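Local coordinates for protein VP5 (Halorubrum pleomorphic virus 2, PDB 6QGI) that serves as the envelope protein of a pleomorphic archaeal virus and probably drives fusion of the viral membrane with that of its host, at residues V121-L124 and D125-S129; V184-T188 and E189-Y193; N227-P230 and I231-E234. All blocks are in the same frame, centred on the assembly; numbering follows the deposited sequence.

Contact 1: residues V121-L124 and D125-S129; sequences VAEL and DSILS
E123 O is the polar atom on which this turn of helix 91-133 closes, because it accepts from both S126 OG and the backbone N of I127. The I127 N–E123 O bond, 3.0 Å long, is one of the i to i+4 bonds that define an alpha helix. S126 OG comes in at 2.8 Å from E123 O, standing above the carbonyl plane on the same face as I127 N. The hydroxyl lies between its own backbone N and carbonyl carbon (chi1 54°), the rotamer that turns a helical serine back onto the preceding turn. Serine suits this partly exposed place, since its hydroxyl can give its proton to a carbonyl of its own helix.

On another side of the helix the contact is apolar. L124 CG and L128 CD1 meet at 4.0 Å, one turn apart, and both leucines rest on A158 of strand 155-159. I127 turns instead to V44 and T47 of helix 37-60, so its branched apolar chain lies between the two helices. The carboxylate of buried E123 forms a salt bridge with R51 of that helix and accepts a hydrogen bond from the backbone N of D29. Between the backbones of the same two leucines, the L128 N–L124 O bond is nearly straight: 2.9 Å, with 172° at the hydrogen.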
ATOM      1  N   VAL A 121      -0.241  -8.504  15.531  1.00 16.16           N
ATOM      2  CA  VAL A 121      -0.015  -8.808  16.955  1.00 17.21           C
ATOM      3  C   VAL A 121      -0.242 -10.317  17.192  1.00 22.25           C
ATOM      4  O   VAL A 121       0.560 -10.941  17.892  1.00 22.19           O
ATOM      5  CB  VAL A 121      -0.878  -7.924  17.908  1.00 21.53           C
ATOM      6  CG1 VAL A 121      -0.660  -8.295  19.376  1.00 22.26           C
ATOM      7  CG2 VAL A 121      -0.590  -6.443  17.698  1.00 20.88           C
ATOM      8  N   ALA A 122      -1.312 -10.896  16.590  1.00 19.39           N
ATOM      9  CA  ALA A 122      -1.639 -12.327  16.683  1.00 20.14           C
ATOM     10  C   ALA A 122      -0.492 -13.189  16.134  1.00 25.14           C
ATOM     11  O   ALA A 122      -0.102 -14.179  16.763  1.00 25.28           O
ATOM     12  CB  ALA A 122      -2.925 -12.622  15.928  1.00 20.69           C
ATOM     13  N   GLU A 123       0.057 -12.788  14.970  1.00 21.81           N
ATOM     14  CA  GLU A 123       1.184 -13.436  14.298  1.00 21.54           C
ATOM     15  C   GLU A 123       2.441 -13.310  15.148  1.00 26.77           C
ATOM     16  O   GLU A 123       3.209 -14.273  15.235  1.00 27.35           O
ATOM     17  CB  GLU A 123       1.398 -12.796  12.923  1.00 21.80           C
ATOM     18  CG  GLU A 123       2.371 -13.518  12.020  1.00 28.89           C
ATOM     19  CD  GLU A 123       2.585 -12.779  10.719  1.00 46.34           C
ATOM     20  OE1 GLU A 123       2.355 -13.383   9.648  1.00 39.81           O
ATOM     21  OE2 GLU A 123       2.983 -11.593  10.769  1.00 44.65           O
ATOM     22  N   LEU A 124       2.644 -12.128  15.782  1.00 22.94           N
ATOM     23  CA  LEU A 124       3.774 -11.866  16.670  1.00 23.32           C
ATOM     24  C   LEU A 124       3.688 -12.778  17.888  1.00 29.73           C
ATOM     25  O   LEU A 124       4.708 -13.326  18.298  1.00 30.15           O
ATOM     26  CB  LEU A 124       3.837 -10.381  17.095  1.00 23.02           C
ATOM     27  CG  LEU A 124       4.964  -9.968  18.067  1.00 28.19           C
ATOM     28  CD1 LEU A 124       6.348 -10.170  17.457  1.00 27.97           C
ATOM     29  CD2 LEU A 124       4.795  -8.533  18.529  1.00 30.40           C
ATOM     30  N   ASP A 125       2.465 -12.971  18.438  1.00 27.33           N
ATOM     31  CA  ASP A 125       2.229 -13.832  19.595  1.00 28.35           C
ATOM     32  C   ASP A 125       2.633 -15.275  19.289  1.00 32.27           C
ATOM     33  O   ASP A 125       3.299 -15.901  20.120  1.00 33.39           O
ATOM     34  CB  ASP A 125       0.766 -13.757  20.054  1.00 30.78           C
ATOM     35  CG  ASP A 125       0.481 -14.514  21.344  1.00 43.86           C
ATOM     36  OD1 ASP A 125       1.247 -14.335  22.327  1.00 45.18           O
ATOM     37  OD2 ASP A 125      -0.512 -15.279  21.377  1.00 49.23           O
ATOM     38  N   SER A 126       2.282 -15.777  18.085  1.00 27.61           N
ATOM     39  CA  SER A 126       2.641 -17.127  17.649  1.00 27.77           C
ATOM     40  C   SER A 126       4.137 -17.216  17.288  1.00 31.62           C
ATOM     41  O   SER A 126       4.695 -18.307  17.373  1.00 32.37           O
ATOM     42  CB  SER A 126       1.758 -17.607  16.502  1.00 31.43           C
ATOM     43  OG  SER A 126       1.737 -16.704  15.411  1.00 42.98           O
ATOM     44  N   ILE A 127       4.798 -16.078  16.947  1.00 27.01           N
ATOM     45  CA  ILE A 127       6.252 -16.037  16.718  1.00 26.39           C
ATOM     46  C   ILE A 127       6.925 -16.241  18.080  1.00 31.95           C
ATOM     47  O   ILE A 127       7.732 -17.161  18.232  1.00 32.46           O
ATOM     48  CB  ILE A 127       6.744 -14.732  16.017  1.00 27.99           C
ATOM     49  CG1 ILE A 127       6.392 -14.713  14.519  1.00 27.41           C
ATOM     50  CG2 ILE A 127       8.252 -14.515  16.226  1.00 28.15           C
ATOM     51  CD1 ILE A 127       6.220 -13.292  13.920  1.00 31.31           C
ATOM     52  N   LEU A 128       6.541 -15.408  19.081  1.00 28.39           N
ATOM     53  CA  LEU A 128       7.061 -15.439  20.452  1.00 28.73           C
ATOM     54  C   LEU A 128       6.804 -16.802  21.124  1.00 33.23           C
ATOM     55  O   LEU A 128       7.569 -17.181  22.005  1.00 34.32           O
ATOM     56  CB  LEU A 128       6.477 -14.295  21.310  1.00 28.65           C
ATOM     57  CG  LEU A 128       6.682 -12.853  20.816  1.00 31.56           C
ATOM     58  CD1 LEU A 128       5.745 -11.903  21.519  1.00 32.04           C
ATOM     59  CD2 LEU A 128       8.102 -12.389  20.991  1.00 33.21           C
ATOM     60  N   SER A 129       5.753 -17.540  20.695  1.00 28.90           N
ATOM     61  CA  SER A 129       5.455 -18.883  21.194  1.00 29.32           C
ATOM     62  C   SER A 129       6.489 -19.854  20.635  1.00 31.20           C
ATOM     63  O   SER A 129       7.158 -20.545  21.402  1.00 32.08           O
ATOM     64  CB  SER A 129       4.042 -19.316  20.807  1.00 33.65           C
ATOM     65  OG  SER A 129       3.050 -18.521  21.435  1.00 44.06           O
TER

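Contact 2: residues V184-T188 and E189-Y193; sequences VDRGT and ESYYY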
ATOM      1  N   VAL A 184       5.606  -4.327  26.514  1.00 28.12           N
ATOM      2  CA  VAL A 184       6.998  -4.192  26.947  1.00 27.99           C
ATOM      3  C   VAL A 184       6.987  -4.376  28.456  1.00 34.69           C
ATOM      4  O   VAL A 184       6.507  -3.488  29.163  1.00 34.85           O
ATOM      5  CB  VAL A 184       7.670  -2.853  26.524  1.00 30.62           C
ATOM      6  CG1 VAL A 184       9.125  -2.790  26.995  1.00 30.81           C
ATOM      7  CG2 VAL A 184       7.588  -2.637  25.022  1.00 28.66           C
ATOM      8  N   ASP A 185       7.456  -5.540  28.944  1.00 33.47           N
ATOM      9  CA  ASP A 185       7.502  -5.848  30.377  1.00 35.69           C
ATOM     10  C   ASP A 185       8.594  -5.022  31.056  1.00 41.49           C
ATOM     11  O   ASP A 185       9.740  -5.008  30.595  1.00 40.25           O
ATOM     12  CB  ASP A 185       7.728  -7.351  30.611  1.00 38.22           C
ATOM     13  CG  ASP A 185       7.506  -7.821  32.037  1.00 52.22           C
ATOM     14  OD1 ASP A 185       8.416  -7.635  32.874  1.00 54.64           O
ATOM     15  OD2 ASP A 185       6.435  -8.402  32.310  1.00 58.85           O
ATOM     16  N   ARG A 186       8.217  -4.291  32.119  1.00 40.23           N
ATOM     17  CA  ARG A 186       9.122  -3.451  32.918  1.00 41.53           C
ATOM     18  C   ARG A 186       9.015  -3.873  34.401  1.00 48.79           C
ATOM     19  O   ARG A 186       9.255  -3.073  35.312  1.00 49.87           O
ATOM     20  CB  ARG A 186       8.789  -1.953  32.721  1.00 40.93           C
ATOM     21  CG  ARG A 186       8.883  -1.473  31.273  1.00 47.11           C
ATOM     22  CD  ARG A 186       8.860   0.038  31.152  1.00 54.49           C
ATOM     23  NE  ARG A 186      10.208   0.616  31.146  1.00 61.14           N
ATOM     24  CZ  ARG A 186      10.710   1.377  32.115  1.00 72.20           C
ATOM     25  NH1 ARG A 186       9.982   1.676  33.183  1.00 55.77           N
ATOM     26  NH2 ARG A 186      11.944   1.855  32.016  1.00 60.65           N
ATOM     27  N   GLY A 187       8.661  -5.143  34.606  1.00 46.39           N
ATOM     28  CA  GLY A 187       8.432  -5.741  35.914  1.00 48.49           C
ATOM     29  C   GLY A 187       6.957  -5.684  36.251  1.00 53.48           C
ATOM     30  O   GLY A 187       6.135  -6.253  35.524  1.00 52.36           O
ATOM     31  N   THR A 188       6.611  -4.965  37.339  1.00 51.58           N
ATOM     32  CA  THR A 188       5.221  -4.763  37.786  1.00 51.80           C
ATOM     33  C   THR A 188       4.495  -3.860  36.776  1.00 52.92           C
ATOM     34  O   THR A 188       3.345  -4.126  36.418  1.00 51.79           O
ATOM     35  CB  THR A 188       5.175  -4.193  39.215  1.00 61.79           C
ATOM     36  OG1 THR A 188       6.118  -3.125  39.336  1.00 60.95           O
ATOM     37  CG2 THR A 188       5.457  -5.248  40.272  1.00 62.49           C
ATOM     38  N   GLU A 189       5.197  -2.815  36.306  1.00 47.92           N
ATOM     39  CA  GLU A 189       4.747  -1.865  35.290  1.00 45.84           C
ATOM     40  C   GLU A 189       4.979  -2.502  33.908  1.00 46.52           C
ATOM     41  O   GLU A 189       5.837  -3.379  33.777  1.00 46.04           O
ATOM     42  CB  GLU A 189       5.533  -0.544  35.454  1.00 47.51           C
ATOM     43  CG  GLU A 189       5.109   0.614  34.561  1.00 57.56           C
ATOM     44  CD  GLU A 189       6.212   1.605  34.235  1.00 78.37           C
ATOM     45  OE1 GLU A 189       7.316   1.163  33.842  1.00 66.65           O
ATOM     46  OE2 GLU A 189       5.970   2.828  34.356  1.00 74.60           O
ATOM     47  N   SER A 190       4.196  -2.098  32.894  1.00 40.67           N
ATOM     48  CA  SER A 190       4.317  -2.598  31.522  1.00 38.33           C
ATOM     49  C   SER A 190       3.833  -1.558  30.519  1.00 39.68           C
ATOM     50  O   SER A 190       2.946  -0.766  30.841  1.00 39.85           O
ATOM     51  CB  SER A 190       3.540  -3.899  31.345  1.00 42.26           C
ATOM     52  OG  SER A 190       4.082  -4.931  32.154  1.00 53.79           O
ATOM     53  N   TYR A 191       4.413  -1.549  29.310  1.00 33.97           N
ATOM     54  CA  TYR A 191       3.999  -0.615  28.257  1.00 32.05           C
ATOM     55  C   TYR A 191       3.185  -1.354  27.218  1.00 33.22           C
ATOM     56  O   TYR A 191       3.616  -2.402  26.744  1.00 32.41           O
ATOM     57  CB  TYR A 191       5.206   0.085  27.595  1.00 32.83           C
ATOM     58  CG  TYR A 191       5.918   1.111  28.452  1.00 36.11           C
ATOM     59  CD1 TYR A 191       5.377   1.563  29.650  1.00 39.21           C
ATOM     60  CD2 TYR A 191       7.131   1.661  28.036  1.00 36.83           C
ATOM     61  CE1 TYR A 191       6.027   2.513  30.432  1.00 40.61           C
ATOM     62  CE2 TYR A 191       7.783   2.627  28.804  1.00 38.76           C
ATOM     63  CZ  TYR A 191       7.230   3.049  29.998  1.00 47.16           C
ATOM     64  OH  TYR A 191       7.884   3.987  30.758  1.00 49.63           O
ATOM     65  N   TYR A 192       2.008  -0.823  26.872  1.00 28.42           N
ATOM     66  CA  TYR A 192       1.142  -1.450  25.881  1.00 26.90           C
ATOM     67  C   TYR A 192       1.003  -0.536  24.671  1.00 29.18           C
ATOM     68  O   TYR A 192       0.730   0.654  24.826  1.00 29.38           O
ATOM     69  CB  TYR A 192      -0.225  -1.797  26.491  1.00 28.56           C
ATOM     70  CG  TYR A 192      -0.139  -2.720  27.690  1.00 31.36           C
ATOM     71  CD1 TYR A 192      -0.164  -4.102  27.535  1.00 32.98           C
ATOM     72  CD2 TYR A 192      -0.051  -2.209  28.984  1.00 33.56           C
ATOM     73  CE1 TYR A 192      -0.111  -4.955  28.635  1.00 34.36           C
ATOM     74  CE2 TYR A 192       0.020  -3.053  30.092  1.00 35.71           C
ATOM     75  CZ  TYR A 192      -0.012  -4.426  29.912  1.00 43.19           C
ATOM     76  OH  TYR A 192       0.051  -5.265  31.001  1.00 47.02           O
ATOM     77  N   TYR A 193       1.241  -1.085  23.472  1.00 24.05           N
ATOM     78  CA  TYR A 193       1.173  -0.333  22.219  1.00 22.38           C
ATOM     79  C   TYR A 193       0.052  -0.820  21.339  1.00 24.71           C
ATOM     80  O   TYR A 193      -0.094  -2.023  21.120  1.00 23.92           O
ATOM     81  CB  TYR A 193       2.490  -0.416  21.421  1.00 22.86           C
ATOM     82  CG  TYR A 193       3.753  -0.054  22.175  1.00 25.81           C
ATOM     83  CD1 TYR A 193       3.779   1.006  23.075  1.00 28.39           C
ATOM     84  CD2 TYR A 193       4.947  -0.726  21.919  1.00 26.38           C
ATOM     85  CE1 TYR A 193       4.946   1.355  23.746  1.00 29.40           C
ATOM     86  CE2 TYR A 193       6.126  -0.362  22.560  1.00 27.75           C
ATOM     87  CZ  TYR A 193       6.122   0.676  23.472  1.00 35.92           C
ATOM     88  OH  TYR A 193       7.280   0.994  24.126  1.00 36.98           O
TER
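The tip of a beta hairpin is formed here, where the chain turns back around G187 and T188, joining strands 176-186 and 189-193. V184 and Y191 are an antiparallel hydrogen-bonded pair: V184 N gives to Y191 O at 2.8 Å and Y191 N to V184 O at 2.9 Å. Nearer the turn, R186 N bonds to E189 O.

V184, R186, E189 and Y191 put their side chains on one face of the hairpin. R186 and E189 run side by side, and R186 NH1 meets the syn lone pair of E189 OE1 at 2.8 Å, the oxygen lying in the guanidinium plane although the carboxylate is turned 55° from it. A bend at chi3 (92°) brings R186 CD over the centre of the Y191 ring, a CH-pi contact of 3.6 Å from CD to the centroid, while the guanidinium runs nearly parallel to the ring with Y191 OH over one of its faces. Arginine suits the place because its methylenes can lie on a ring while its charged end meets a carboxylate.

Just before the turn, D185 OD1 accepts from G187 N at 3.0 Å, making an Asx turn. The backbone angles of G187 would press a CB against the carbonyl O of R186, so glycine suits the place. Towards the base, V184 CG2 meets Y193 CE2 at 3.7 Å. Y191 OH and Y193 OH bond to D202 and L206 N in the following loop, while D185, through backbone hydrogen bonding and side chain, meets D155 at the start of strand 155-159.

Contact 3: residues N227-P230 and I231-E234; sequences NWKP and IYDE
K229 NZ is gripped by two oxygens, D233 OD1 one helical turn ahead and the backbone O of M196 in a nearby loop. The salt bridge to D233 OD1 is 2.8 Å long and uses the syn lone pair of that oxygen. K229 leaves the backbone with CG anti to N (chi1 178°) and then bends at chi2 (63°), which lays CE across both carboxylate oxygens of D233. The same ammonium sits at the edge of the Y232 ring, 4.1 Å from NZ to CD2. Lysine and aspartate four residues apart suit a partly exposed helix face, where the long chain can reach along the turn.

The i to i+4 bonds continue through these residues, D233 N to K229 O at 3.0 Å and Y232 N to W228 O at 3.0 Å, except at P230. That proline has no N-H to give to the preceding turn, and the helix is kinked there. Its carbonyl still accepts from E234 N at 3.1 Å, and a water donates to E234 OE1 at 2.7 Å and weakly to P230 O. I231 CD1 touches the carbonyl oxygen N227 O at 3.3 Å.

W228 and I231 are the buried residues of this turn of helix 225-253. W228 meets W117 of helix 91-133 edge-to-face and packs on I59 of helix 37-60, while I231 lies among I59, F113 and L66, the last from helix 66-86.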
ATOM      1  N   ASN A 227       3.974   4.814  13.836  1.00 22.00           N
ATOM      2  CA  ASN A 227       3.624   4.897  12.416  1.00 20.79           C
ATOM      3  C   ASN A 227       2.119   4.705  12.200  1.00 23.55           C
ATOM      4  O   ASN A 227       1.593   5.120  11.169  1.00 23.15           O
ATOM      5  CB  ASN A 227       4.408   3.863  11.610  1.00 20.20           C
ATOM      6  CG  ASN A 227       5.886   4.144  11.500  1.00 37.15           C
ATOM      7  OD1 ASN A 227       6.370   5.249  11.776  1.00 28.68           O
ATOM      8  ND2 ASN A 227       6.636   3.138  11.072  1.00 29.24           N
ATOM      9  N   TRP A 228       1.437   4.093  13.176  1.00 19.62           N
ATOM     10  CA  TRP A 228       0.004   3.809  13.148  1.00 19.42           C
ATOM     11  C   TRP A 228      -0.810   4.921  13.829  1.00 25.25           C
ATOM     12  O   TRP A 228      -1.922   5.206  13.387  1.00 25.17           O
ATOM     13  CB  TRP A 228      -0.264   2.457  13.819  1.00 18.01           C
ATOM     14  CG  TRP A 228       0.225   1.281  13.022  1.00 18.08           C
ATOM     15  CD1 TRP A 228       1.523   0.901  12.822  1.00 20.65           C
ATOM     16  CD2 TRP A 228      -0.585   0.340  12.306  1.00 17.54           C
ATOM     17  NE1 TRP A 228       1.570  -0.224  12.031  1.00 19.70           N
ATOM     18  CE2 TRP A 228       0.289  -0.590  11.699  1.00 21.01           C
ATOM     19  CE3 TRP A 228      -1.971   0.179  12.137  1.00 18.66           C
ATOM     20  CZ2 TRP A 228      -0.180  -1.667  10.938  1.00 19.91           C
ATOM     21  CZ3 TRP A 228      -2.432  -0.873  11.364  1.00 20.08           C
ATOM     22  CH2 TRP A 228      -1.543  -1.784  10.774  1.00 20.37           C
ATOM     23  N   LYS A 229      -0.248   5.559  14.881  1.00 23.19           N
ATOM     24  CA  LYS A 229      -0.876   6.661  15.624  1.00 23.67           C
ATOM     25  C   LYS A 229      -1.218   7.864  14.707  1.00 28.27           C
ATOM     26  O   LYS A 229      -2.354   8.334  14.811  1.00 28.55           O
ATOM     27  CB  LYS A 229      -0.012   7.108  16.821  1.00 26.46           C
ATOM     28  CG  LYS A 229      -0.562   8.286  17.622  1.00 40.12           C
ATOM     29  CD  LYS A 229      -1.893   7.979  18.284  1.00 49.02           C
ATOM     30  CE  LYS A 229      -2.288   9.051  19.263  1.00 55.10           C
ATOM     31  NZ  LYS A 229      -3.728   8.949  19.620  1.00 59.16           N
ATOM     32  N   PRO A 230      -0.335   8.371  13.798  1.00 24.38           N
ATOM     33  CA  PRO A 230      -0.749   9.494  12.937  1.00 24.04           C
ATOM     34  C   PRO A 230      -1.917   9.132  12.014  1.00 27.37           C
ATOM     35  O   PRO A 230      -2.771   9.989  11.785  1.00 27.54           O
ATOM     36  CB  PRO A 230       0.512   9.811  12.124  1.00 25.38           C
ATOM     37  CG  PRO A 230       1.627   9.216  12.890  1.00 29.84           C
ATOM     38  CD  PRO A 230       1.056   7.980  13.494  1.00 25.32           C
ATOM     39  N   ILE A 231      -1.966   7.874  11.500  1.00 22.86           N
ATOM     40  CA  ILE A 231      -3.043   7.406  10.613  1.00 22.17           C
ATOM     41  C   ILE A 231      -4.363   7.336  11.404  1.00 27.31           C
ATOM     42  O   ILE A 231      -5.380   7.809  10.895  1.00 27.41           O
ATOM     43  CB  ILE A 231      -2.721   6.064   9.901  1.00 24.17           C
ATOM     44  CG1 ILE A 231      -1.389   6.150   9.148  1.00 24.07           C
ATOM     45  CG2 ILE A 231      -3.854   5.663   8.942  1.00 24.34           C
ATOM     46  CD1 ILE A 231      -0.751   4.847   8.842  1.00 33.77           C
ATOM     47  N   TYR A 232      -4.338   6.781  12.648  1.00 24.00           N
ATOM     48  CA  TYR A 232      -5.516   6.699  13.521  1.00 24.51           C
ATOM     49  C   TYR A 232      -6.061   8.101  13.834  1.00 30.51           C
ATOM     50  O   TYR A 232      -7.267   8.311  13.723  1.00 30.41           O
ATOM     51  CB  TYR A 232      -5.223   5.935  14.841  1.00 25.89           C
ATOM     52  CG  TYR A 232      -6.303   6.144  15.887  1.00 28.06           C
ATOM     53  CD1 TYR A 232      -7.528   5.490  15.793  1.00 29.97           C
ATOM     54  CD2 TYR A 232      -6.142   7.085  16.906  1.00 29.34           C
ATOM     55  CE1 TYR A 232      -8.557   5.745  16.697  1.00 31.26           C
ATOM     56  CE2 TYR A 232      -7.166   7.349  17.815  1.00 30.90           C
ATOM     57  CZ  TYR A 232      -8.370   6.671  17.712  1.00 39.05           C
ATOM     58  OH  TYR A 232      -9.382   6.918  18.611  1.00 41.06           O
ATOM     59  N   ASP A 233      -5.175   9.029  14.275  1.00 28.53           N
ATOM     60  CA  ASP A 233      -5.495  10.413  14.646  1.00 29.30           C
ATOM     61  C   ASP A 233      -6.148  11.167  13.498  1.00 33.69           C
ATOM     62  O   ASP A 233      -7.142  11.852  13.733  1.00 34.92           O
ATOM     63  CB  ASP A 233      -4.239  11.170  15.119  1.00 31.46           C
ATOM     64  CG  ASP A 233      -3.762  10.829  16.515  1.00 42.70           C
ATOM     65  OD1 ASP A 233      -4.522  10.170  17.259  1.00 43.92           O
ATOM     66  OD2 ASP A 233      -2.631  11.237  16.871  1.00 49.25           O
ATOM     67  N   GLU A 234      -5.602  11.034  12.266  1.00 29.11           N
ATOM     68  CA  GLU A 234      -6.134  11.659  11.050  1.00 29.09           C
ATOM     69  C   GLU A 234      -7.498  11.044  10.708  1.00 33.32           C
ATOM     70  O   GLU A 234      -8.407  11.777  10.328  1.00 33.48           O
ATOM     71  CB  GLU A 234      -5.149  11.514   9.872  1.00 29.90           C
ATOM     72  CG  GLU A 234      -5.422  12.458   8.709  1.00 39.97           C
ATOM     73  CD  GLU A 234      -4.428  12.408   7.561  1.00 66.10           C
ATOM     74  OE1 GLU A 234      -3.203  12.394   7.824  1.00 67.10           O
ATOM     75  OE2 GLU A 234      -4.877  12.409   6.391  1.00 59.82           O
TER
HETATM   76  O   HOH W   1      -1.453  10.479   8.689  1.00 25.97           O

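In the fold
The three contacts follow one another along the chain within the N-terminal envelope-protein family region. Contact 1 lies on helix 91-133, contact 2 at the tip of the hairpin of strands 176-186 and 189-193, and contact 3 on helix 225-253. Their centres are about 17 Å (1 to 2), 23 Å (1 to 3) and 22 Å (2 to 3) apart, and none touches another. Helix 37-60 packs against both helical contacts, while strand 155-159, a member of the same four-stranded antiparallel sheet as the hairpin, packs on contact 1. Helices 37-60, 91-133 and 225-253 thus form a helical core with the sheet against it in this probable fusion protein.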